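Local coordinates for transcription activator HlyU (Vibrio vulnificus, PDB 3JTH), which activates transcription and, as a winged-helix protein of the ArsR family, probably does so by binding DNA as a dimer, with rtxA a likely target, at residues A[80-83]-A[84-87]; A[22-25]-A[26-29]; A[7-10]-A[11-14]. All coordinates share one frame; numbering follows the deposited sequence.

Contact 1 of 3, residues A[80-83]-A[84-87]; sequences KSEE and VKAM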
ATOM      1  N   LYS A  80       1.587 -15.025  -5.105  1.00 36.98           N
ATOM      2  CA  LYS A  80       0.358 -15.643  -5.576  1.00 39.33           C
ATOM      3  C   LYS A  80      -0.585 -14.702  -6.320  1.00 38.77           C
ATOM      4  O   LYS A  80      -0.808 -14.864  -7.523  1.00 41.02           O
ATOM      5  CB  LYS A  80      -0.384 -16.300  -4.408  1.00 40.27           C
ATOM      6  CG  LYS A  80      -1.677 -17.014  -4.807  1.00 43.19           C
ATOM      7  CD  LYS A  80      -2.278 -17.787  -3.640  1.00 43.94           C
ATOM      8  CE  LYS A  80      -3.499 -18.592  -4.079  1.00 48.71           C
ATOM      9  NZ  LYS A  80      -4.006 -19.490  -2.998  1.00 47.98           N
ATOM     10  N   SER A  81      -1.142 -13.725  -5.614  1.00 36.17           N
ATOM     11  CA  SER A  81      -2.093 -12.802  -6.235  1.00 34.89           C
ATOM     12  C   SER A  81      -1.475 -11.847  -7.255  1.00 36.04           C
ATOM     13  O   SER A  81      -0.359 -11.344  -7.069  1.00 34.15           O
ATOM     14  CB  SER A  81      -2.830 -11.986  -5.164  1.00 37.22           C
ATOM     15  OG  SER A  81      -2.152 -10.773  -4.860  1.00 34.85           O
ATOM     16  N   GLU A  82      -2.219 -11.598  -8.329  1.00 31.28           N
ATOM     17  CA  GLU A  82      -1.781 -10.698  -9.385  1.00 32.58           C
ATOM     18  C   GLU A  82      -1.658  -9.265  -8.881  1.00 31.89           C
ATOM     19  O   GLU A  82      -0.848  -8.480  -9.386  1.00 31.89           O
ATOM     20  CB  GLU A  82      -2.770 -10.734 -10.546  1.00 44.86           C
ATOM     21  CG  GLU A  82      -2.793 -12.040 -11.313  1.00 48.25           C
ATOM     22  CD  GLU A  82      -1.409 -12.459 -11.781  1.00 51.44           C
ATOM     23  OE1 GLU A  82      -0.640 -11.575 -12.223  1.00 53.57           O
ATOM     24  OE2 GLU A  82      -1.089 -13.666 -11.713  1.00 50.60           O
ATOM     25  N   GLU A  83      -2.479  -8.916  -7.899  1.00 32.83           N
ATOM     26  CA  GLU A  83      -2.441  -7.573  -7.343  1.00 32.88           C
ATOM     27  C   GLU A  83      -1.114  -7.317  -6.606  1.00 31.13           C
ATOM     28  O   GLU A  83      -0.445  -6.313  -6.845  1.00 29.44           O
ATOM     29  CB  GLU A  83      -3.613  -7.357  -6.380  1.00 41.33           C
ATOM     30  CG  GLU A  83      -4.997  -7.291  -7.035  1.00 44.98           C
ATOM     31  CD  GLU A  83      -5.523  -8.654  -7.449  1.00 46.36           C
ATOM     32  OE1 GLU A  83      -5.294  -9.623  -6.692  1.00 47.92           O
ATOM     33  OE2 GLU A  83      -6.170  -8.753  -8.517  1.00 46.99           O
ATOM     34  N   VAL A  84      -0.722  -8.224  -5.718  1.00 29.37           N
ATOM     35  CA  VAL A  84       0.524  -8.019  -4.996  1.00 30.19           C
ATOM     36  C   VAL A  84       1.709  -8.030  -5.966  1.00 28.79           C
ATOM     37  O   VAL A  84       2.640  -7.236  -5.817  1.00 29.26           O
ATOM     38  CB  VAL A  84       0.731  -9.078  -3.901  1.00 33.97           C
ATOM     39  CG1 VAL A  84       1.154 -10.414  -4.507  1.00 37.65           C
ATOM     40  CG2 VAL A  84       1.755  -8.574  -2.898  1.00 36.39           C
ATOM     41  N   LYS A  85       1.666  -8.916  -6.961  1.00 27.75           N
ATOM     42  CA  LYS A  85       2.736  -8.993  -7.950  1.00 29.60           C
ATOM     43  C   LYS A  85       2.957  -7.635  -8.612  1.00 29.88           C
ATOM     44  O   LYS A  85       4.097  -7.197  -8.769  1.00 30.03           O
ATOM     45  CB  LYS A  85       2.424 -10.041  -9.029  1.00 34.20           C
ATOM     46  CG  LYS A  85       2.622 -11.497  -8.600  1.00 36.52           C
ATOM     47  CD  LYS A  85       2.217 -12.465  -9.719  1.00 40.03           C
ATOM     48  CE  LYS A  85       2.429 -13.922  -9.311  1.00 42.75           C
ATOM     49  NZ  LYS A  85       1.910 -14.866 -10.344  1.00 45.35           N
ATOM     50  N   ALA A  86       1.869  -6.975  -8.999  1.00 31.75           N
ATOM     51  CA  ALA A  86       1.944  -5.667  -9.644  1.00 31.35           C
ATOM     52  C   ALA A  86       2.439  -4.570  -8.690  1.00 30.72           C
ATOM     53  O   ALA A  86       3.310  -3.774  -9.044  1.00 29.57           O
ATOM     54  CB  ALA A  86       0.577  -5.298 -10.209  1.00 43.13           C
HETATM   55  N   MSE A  87       1.881  -4.518  -7.486  1.00 27.84           N
HETATM   56  CA  MSE A  87       2.306  -3.525  -6.503  1.00 29.45           C
HETATM   57  C   MSE A  87       3.776  -3.756  -6.167  1.00 28.46           C
HETATM   58  O   MSE A  87       4.544  -2.806  -6.019  1.00 25.60           O
HETATM   59  CB  MSE A  87       1.469  -3.626  -5.223  1.00 41.01           C
HETATM   60  CG  MSE A  87       0.132  -2.893  -5.278  1.00 49.96           C
HETATM   61 SE   MSE A  87       0.292  -0.956  -5.454  1.00 69.25          SE
HETATM   62  CE  MSE A  87       1.996  -0.692  -4.577  1.00 52.14           C
TER
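The polar contacts begin with S81 and V84: the hydroxyl OG of S81 accepts the backbone N-H of V84 at 3.0 Å between OG and N, nearly straight at 168°. S81 is thereby the N-cap of helix 82-94, its OG capping the first-turn amide of V84. The backbone ladder follows, with K85 N on S81 O, A86 N on E82 O and M87 N on E83 O. This is how the last helix of an ArsR-type winged-helix domain starts, directly after strand 76-79 of the wing; K80 still bonds through its backbone to L65.

The charged pair is E82 and K85, a salt bridge with 3.5 Å from E82 OE2 to K85 NZ. K85 runs out fully extended, whereas E82 folds back at chi2 (-53°), which brings its carboxylate across the lysine chain.

V84 CG1, set between the backbone N and carbonyl carbon (chi1 76°), lays its methyl against the oxygens of the capping serine, 3.1 Å from S81 O. The apolar contacts lead outward: V84 and M87, a selenomethionine, both reach L16 of helix 2-20, and M87 also meets M87 of the second subunit.

Contact 2 of 3, residues A[22-25]-A[26-29]; sequences NERR and LQIL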
ATOM      1  N   ASN A  22       3.769  -4.104   6.418  1.00 30.44           N
ATOM      2  CA  ASN A  22       4.552  -4.646   7.523  1.00 30.64           C
ATOM      3  C   ASN A  22       5.968  -4.871   6.979  1.00 30.46           C
ATOM      4  O   ASN A  22       6.151  -5.500   5.945  1.00 30.82           O
ATOM      5  CB  ASN A  22       3.976  -5.976   8.023  1.00 29.29           C
ATOM      6  CG  ASN A  22       4.891  -6.660   9.030  1.00 31.04           C
ATOM      7  OD1 ASN A  22       4.842  -6.374  10.228  1.00 36.18           O
ATOM      8  ND2 ASN A  22       5.745  -7.548   8.546  1.00 30.09           N
ATOM      9  N   GLU A  23       6.965  -4.353   7.676  1.00 28.33           N
ATOM     10  CA  GLU A  23       8.345  -4.488   7.246  1.00 30.41           C
ATOM     11  C   GLU A  23       8.787  -5.877   6.776  1.00 29.51           C
ATOM     12  O   GLU A  23       9.198  -6.055   5.623  1.00 27.22           O
ATOM     13  CB  GLU A  23       9.267  -4.025   8.368  1.00 46.03           C
ATOM     14  CG  GLU A  23       9.149  -2.548   8.667  1.00 51.23           C
ATOM     15  CD  GLU A  23       9.825  -2.181   9.966  1.00 54.56           C
ATOM     16  OE1 GLU A  23       9.346  -2.632  11.024  1.00 56.56           O
ATOM     17  OE2 GLU A  23      10.836  -1.451   9.925  1.00 55.22           O
ATOM     18  N   ARG A  24       8.721  -6.858   7.670  1.00 26.35           N
ATOM     19  CA  ARG A  24       9.159  -8.202   7.327  1.00 26.52           C
ATOM     20  C   ARG A  24       8.368  -8.855   6.202  1.00 25.13           C
ATOM     21  O   ARG A  24       8.939  -9.564   5.377  1.00 25.31           O
ATOM     22  CB  ARG A  24       9.163  -9.089   8.574  1.00 32.20           C
ATOM     23  CG  ARG A  24      10.235  -8.697   9.585  1.00 37.88           C
ATOM     24  CD  ARG A  24      11.600  -8.611   8.903  1.00 40.25           C
ATOM     25  NE  ARG A  24      12.706  -8.495   9.851  1.00 43.15           N
ATOM     26  CZ  ARG A  24      13.996  -8.505   9.514  1.00 44.34           C
ATOM     27  NH1 ARG A  24      14.373  -8.626   8.243  1.00 44.31           N
ATOM     28  NH2 ARG A  24      14.920  -8.399  10.461  1.00 48.84           N
ATOM     29  N   ARG A  25       7.065  -8.624   6.156  1.00 27.40           N
ATOM     30  CA  ARG A  25       6.272  -9.211   5.091  1.00 26.62           C
ATOM     31  C   ARG A  25       6.645  -8.589   3.741  1.00 26.72           C
ATOM     32  O   ARG A  25       6.791  -9.298   2.742  1.00 25.24           O
ATOM     33  CB  ARG A  25       4.781  -9.002   5.341  1.00 31.62           C
ATOM     34  CG  ARG A  25       4.255  -9.756   6.557  1.00 35.98           C
ATOM     35  CD  ARG A  25       2.731  -9.878   6.500  1.00 38.22           C
ATOM     36  NE  ARG A  25       2.052  -8.593   6.632  1.00 39.00           N
ATOM     37  CZ  ARG A  25       1.540  -8.131   7.770  1.00 43.18           C
ATOM     38  NH1 ARG A  25       1.630  -8.848   8.882  1.00 41.37           N
ATOM     39  NH2 ARG A  25       0.920  -6.958   7.791  1.00 41.76           N
ATOM     40  N   LEU A  26       6.800  -7.267   3.714  1.00 25.01           N
ATOM     41  CA  LEU A  26       7.136  -6.598   2.462  1.00 26.97           C
ATOM     42  C   LEU A  26       8.495  -7.061   1.966  1.00 23.14           C
ATOM     43  O   LEU A  26       8.679  -7.327   0.780  1.00 26.45           O
ATOM     44  CB  LEU A  26       7.114  -5.073   2.638  1.00 25.44           C
ATOM     45  CG  LEU A  26       7.116  -4.313   1.307  1.00 27.97           C
ATOM     46  CD1 LEU A  26       5.915  -4.750   0.467  1.00 28.60           C
ATOM     47  CD2 LEU A  26       7.072  -2.816   1.545  1.00 29.46           C
ATOM     48  N   GLN A  27       9.451  -7.184   2.874  1.00 27.27           N
ATOM     49  CA  GLN A  27      10.775  -7.629   2.470  1.00 27.98           C
ATOM     50  C   GLN A  27      10.667  -9.002   1.817  1.00 26.89           C
ATOM     51  O   GLN A  27      11.305  -9.276   0.807  1.00 24.97           O
ATOM     52  CB  GLN A  27      11.704  -7.678   3.683  1.00 26.42           C
ATOM     53  CG  GLN A  27      11.968  -6.306   4.285  1.00 28.40           C
ATOM     54  CD  GLN A  27      12.826  -6.364   5.545  1.00 31.45           C
ATOM     55  OE1 GLN A  27      12.949  -5.374   6.271  1.00 31.51           O
ATOM     56  NE2 GLN A  27      13.421  -7.520   5.806  1.00 29.00           N
ATOM     57  N   ILE A  28       9.838  -9.856   2.403  1.00 26.73           N
ATOM     58  CA  ILE A  28       9.630 -11.197   1.883  1.00 26.14           C
ATOM     59  C   ILE A  28       8.939 -11.122   0.525  1.00 27.11           C
ATOM     60  O   ILE A  28       9.338 -11.794  -0.422  1.00 27.77           O
ATOM     61  CB  ILE A  28       8.760 -12.032   2.839  1.00 24.31           C
ATOM     62  CG1 ILE A  28       9.545 -12.330   4.123  1.00 26.51           C
ATOM     63  CG2 ILE A  28       8.315 -13.307   2.145  1.00 25.66           C
ATOM     64  CD1 ILE A  28       8.681 -12.878   5.247  1.00 27.53           C
ATOM     65  N   LEU A  29       7.893 -10.311   0.436  1.00 23.43           N
ATOM     66  CA  LEU A  29       7.178 -10.173  -0.823  1.00 23.80           C
ATOM     67  C   LEU A  29       8.105  -9.638  -1.918  1.00 24.81           C
ATOM     68  O   LEU A  29       8.075 -10.115  -3.054  1.00 26.34           O
ATOM     69  CB  LEU A  29       5.991  -9.237  -0.633  1.00 23.13           C
ATOM     70  CG  LEU A  29       4.856  -9.823   0.219  1.00 24.36           C
ATOM     71  CD1 LEU A  29       3.866  -8.727   0.580  1.00 22.23           C
ATOM     72  CD2 LEU A  29       4.186 -10.956  -0.544  1.00 23.87           C
TER
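The guanidinium of R24 is approached at its edge, near its plane, by the side-chain amide of Q27, and the two planes stand 71° apart. The stronger partner of R24 is E7 of the second subunit, a salt bridge through NH2. The guanidinium of R25 has N22 CB over one face, 3.1 Å above the plane and offset toward its rim. A hydrogen bond from its NE to A19 O, at the end of helix 2-20, and a cation-pi contact with W59 hold the group. A bend at chi3 (-67°) turns it back toward the start of the helix.

Four backbone bonds build this start of helix 23-31. Among them, N22 O, at the N-cap position, accepts L26 N at 2.9 Å, and L29 N reaches R25 O at 2.7 Å. The aliphatic side chains also lean on carbonyls: I28 CG1 comes to 3.1 Å from R24 O, and L29 CG to 3.2 Å from R25 O.

L26 and L29 face M20 and helix 82-94, whereas N22, R24 and I28 touch H56 on helix 50-62. A short helix set between the terminal helices and a helix-turn-helix unit is consistent with the winged-helix fold of ArsR-type regulators.

Contact 3 of 3, residues A[7-10]-A[11-14]; sequences EQNS and AKAV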
ATOM      1  N   GLU A   7     -16.405   3.114  -3.298  1.00 53.93           N
ATOM      2  CA  GLU A   7     -16.475   2.602  -1.936  1.00 50.83           C
ATOM      3  C   GLU A   7     -16.037   1.141  -1.841  1.00 48.09           C
ATOM      4  O   GLU A   7     -15.237   0.772  -0.978  1.00 46.74           O
ATOM      5  CB  GLU A   7     -17.911   2.726  -1.423  1.00 69.49           C
ATOM      6  CG  GLU A   7     -18.174   2.038  -0.095  1.00 70.93           C
ATOM      7  CD  GLU A   7     -19.595   1.506   0.004  1.00 71.79           C
ATOM      8  OE1 GLU A   7     -19.898   0.488  -0.658  1.00 71.59           O
ATOM      9  OE2 GLU A   7     -20.411   2.107   0.736  1.00 72.52           O
ATOM     10  N   GLN A   8     -16.573   0.320  -2.737  1.00 42.45           N
ATOM     11  CA  GLN A   8     -16.286  -1.107  -2.757  1.00 40.45           C
ATOM     12  C   GLN A   8     -14.867  -1.429  -3.201  1.00 37.04           C
ATOM     13  O   GLN A   8     -14.256  -2.383  -2.711  1.00 34.76           O
ATOM     14  CB  GLN A   8     -17.298  -1.821  -3.655  1.00104.68           C
ATOM     15  CG  GLN A   8     -18.748  -1.590  -3.233  1.00108.30           C
ATOM     16  CD  GLN A   8     -19.743  -2.329  -4.101  1.00109.50           C
ATOM     17  OE1 GLN A   8     -19.780  -3.559  -4.115  1.00112.74           O
ATOM     18  NE2 GLN A   8     -20.559  -1.580  -4.834  1.00111.69           N
ATOM     19  N   ASN A   9     -14.334  -0.637  -4.121  1.00 55.34           N
ATOM     20  CA  ASN A   9     -12.980  -0.885  -4.589  1.00 54.06           C
ATOM     21  C   ASN A   9     -11.949  -0.329  -3.621  1.00 52.63           C
ATOM     22  O   ASN A   9     -10.922  -0.958  -3.394  1.00 52.93           O
ATOM     23  CB  ASN A   9     -12.785  -0.314  -5.993  1.00 52.43           C
ATOM     24  CG  ASN A   9     -13.713  -0.960  -7.005  1.00 52.81           C
ATOM     25  OD1 ASN A   9     -14.022  -2.149  -6.902  1.00 51.11           O
ATOM     26  ND2 ASN A   9     -14.161  -0.183  -7.987  1.00 52.60           N
ATOM     27  N   SER A  10     -12.216   0.839  -3.040  1.00 49.83           N
ATOM     28  CA  SER A  10     -11.287   1.403  -2.070  1.00 48.50           C
ATOM     29  C   SER A  10     -11.136   0.356  -0.964  1.00 46.81           C
ATOM     30  O   SER A  10     -10.054   0.176  -0.402  1.00 46.84           O
ATOM     31  CB  SER A  10     -11.833   2.713  -1.484  1.00 49.96           C
ATOM     32  OG  SER A  10     -12.960   2.490  -0.653  1.00 50.37           O
ATOM     33  N   ALA A  11     -12.228  -0.343  -0.667  1.00 37.23           N
ATOM     34  CA  ALA A  11     -12.203  -1.381   0.353  1.00 37.36           C
ATOM     35  C   ALA A  11     -11.304  -2.547  -0.080  1.00 35.48           C
ATOM     36  O   ALA A  11     -10.525  -3.057   0.718  1.00 32.52           O
ATOM     37  CB  ALA A  11     -13.626  -1.881   0.637  1.00 49.67           C
ATOM     38  N   LYS A  12     -11.408  -2.960  -1.342  1.00 41.35           N
ATOM     39  CA  LYS A  12     -10.595  -4.068  -1.853  1.00 42.03           C
ATOM     40  C   LYS A  12      -9.121  -3.673  -1.855  1.00 41.18           C
ATOM     41  O   LYS A  12      -8.246  -4.473  -1.526  1.00 40.83           O
ATOM     42  CB  LYS A  12     -11.036  -4.443  -3.272  1.00 56.00           C
ATOM     43  CG  LYS A  12     -12.443  -5.000  -3.328  1.00 58.39           C
ATOM     44  CD  LYS A  12     -13.112  -4.744  -4.658  1.00 60.92           C
ATOM     45  CE  LYS A  12     -14.596  -5.114  -4.542  1.00 62.21           C
ATOM     46  NZ  LYS A  12     -15.485  -4.457  -5.553  1.00 63.67           N
ATOM     47  N   ALA A  13      -8.854  -2.429  -2.227  1.00 38.15           N
ATOM     48  CA  ALA A  13      -7.492  -1.929  -2.249  1.00 37.44           C
ATOM     49  C   ALA A  13      -6.923  -1.929  -0.831  1.00 36.93           C
ATOM     50  O   ALA A  13      -5.803  -2.384  -0.610  1.00 37.47           O
ATOM     51  CB  ALA A  13      -7.466  -0.522  -2.828  1.00 30.81           C
ATOM     52  N   VAL A  14      -7.694  -1.428   0.131  1.00 41.38           N
ATOM     53  CA  VAL A  14      -7.225  -1.387   1.516  1.00 41.12           C
ATOM     54  C   VAL A  14      -6.915  -2.780   2.043  1.00 39.65           C
ATOM     55  O   VAL A  14      -6.059  -2.943   2.914  1.00 39.82           O
ATOM     56  CB  VAL A  14      -8.254  -0.712   2.439  1.00 40.81           C
ATOM     57  CG1 VAL A  14      -7.842  -0.882   3.890  1.00 38.48           C
ATOM     58  CG2 VAL A  14      -8.363   0.769   2.089  1.00 41.73           C
TER
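A11, K12, A13 and V14 donate their backbone N-H groups to the carbonyls of E7, Q8, N9 and S10, successive i to i+4 bonds over about two turns of helix 2-20, in which A13 N to N9 O is the shortest, at 2.8 Å.

The side chains of N9 and K12 join along this stretch. K12 NZ donates to N9 OD1 at 3.0 Å, meeting the amide oxygen at a C=O...N angle of 153° and tilted 26° from the carbonyl plane. The partners are three positions apart, and the lysine bridges them by running extended back along the helix. On the way its CG passes 3.2 Å from Q8 O, and its NZ ends 3.7 Å from Q8 CB, so the chain lies alongside the backbone of the preceding turn. N9 has CG beside its own backbone N (chi1 -61°), which sets its amide over the path of the lysine.

Within the helix, V14 turns CG2 to 3.1 Å from S10 O, the carbonyl that also accepts V14 N. A11 rests its CB 3.4 Å from Q8 O. S10 is buried, and its OG lies 2.9 Å from E7 O and also close to the Q27 side chain of the second subunit.

These two turns lie far from the centre of their own chain and are received by the partner: N9 and K12 pack on Y95 of the second subunit, just after its helix 82-94, while A13 meets L26 and V14 meets N22 around the start of that subunit's helix 23-31.

Along the chain contact 3 comes first, on helix 2-20, then contact 2 on helix 23-31, and finally contact 1 at the start of helix 82-94. Contacts 1 and 2 have centres 14 Å apart and touch, with V84 CG2 4.1 Å from L29 CD1, so the two helices share an apolar interior. Within one chain contact 3 stands apart: its nearest atoms are about 7 Å from contact 1 and about 9 Å from contact 2. All three reach the second subunit, and residues of contact 3 meet those of contact 2 across the dimer. The terminal helices thus join two subunits, each with its own helix-turn-helix, an arrangement consistent with DNA binding as a dimer.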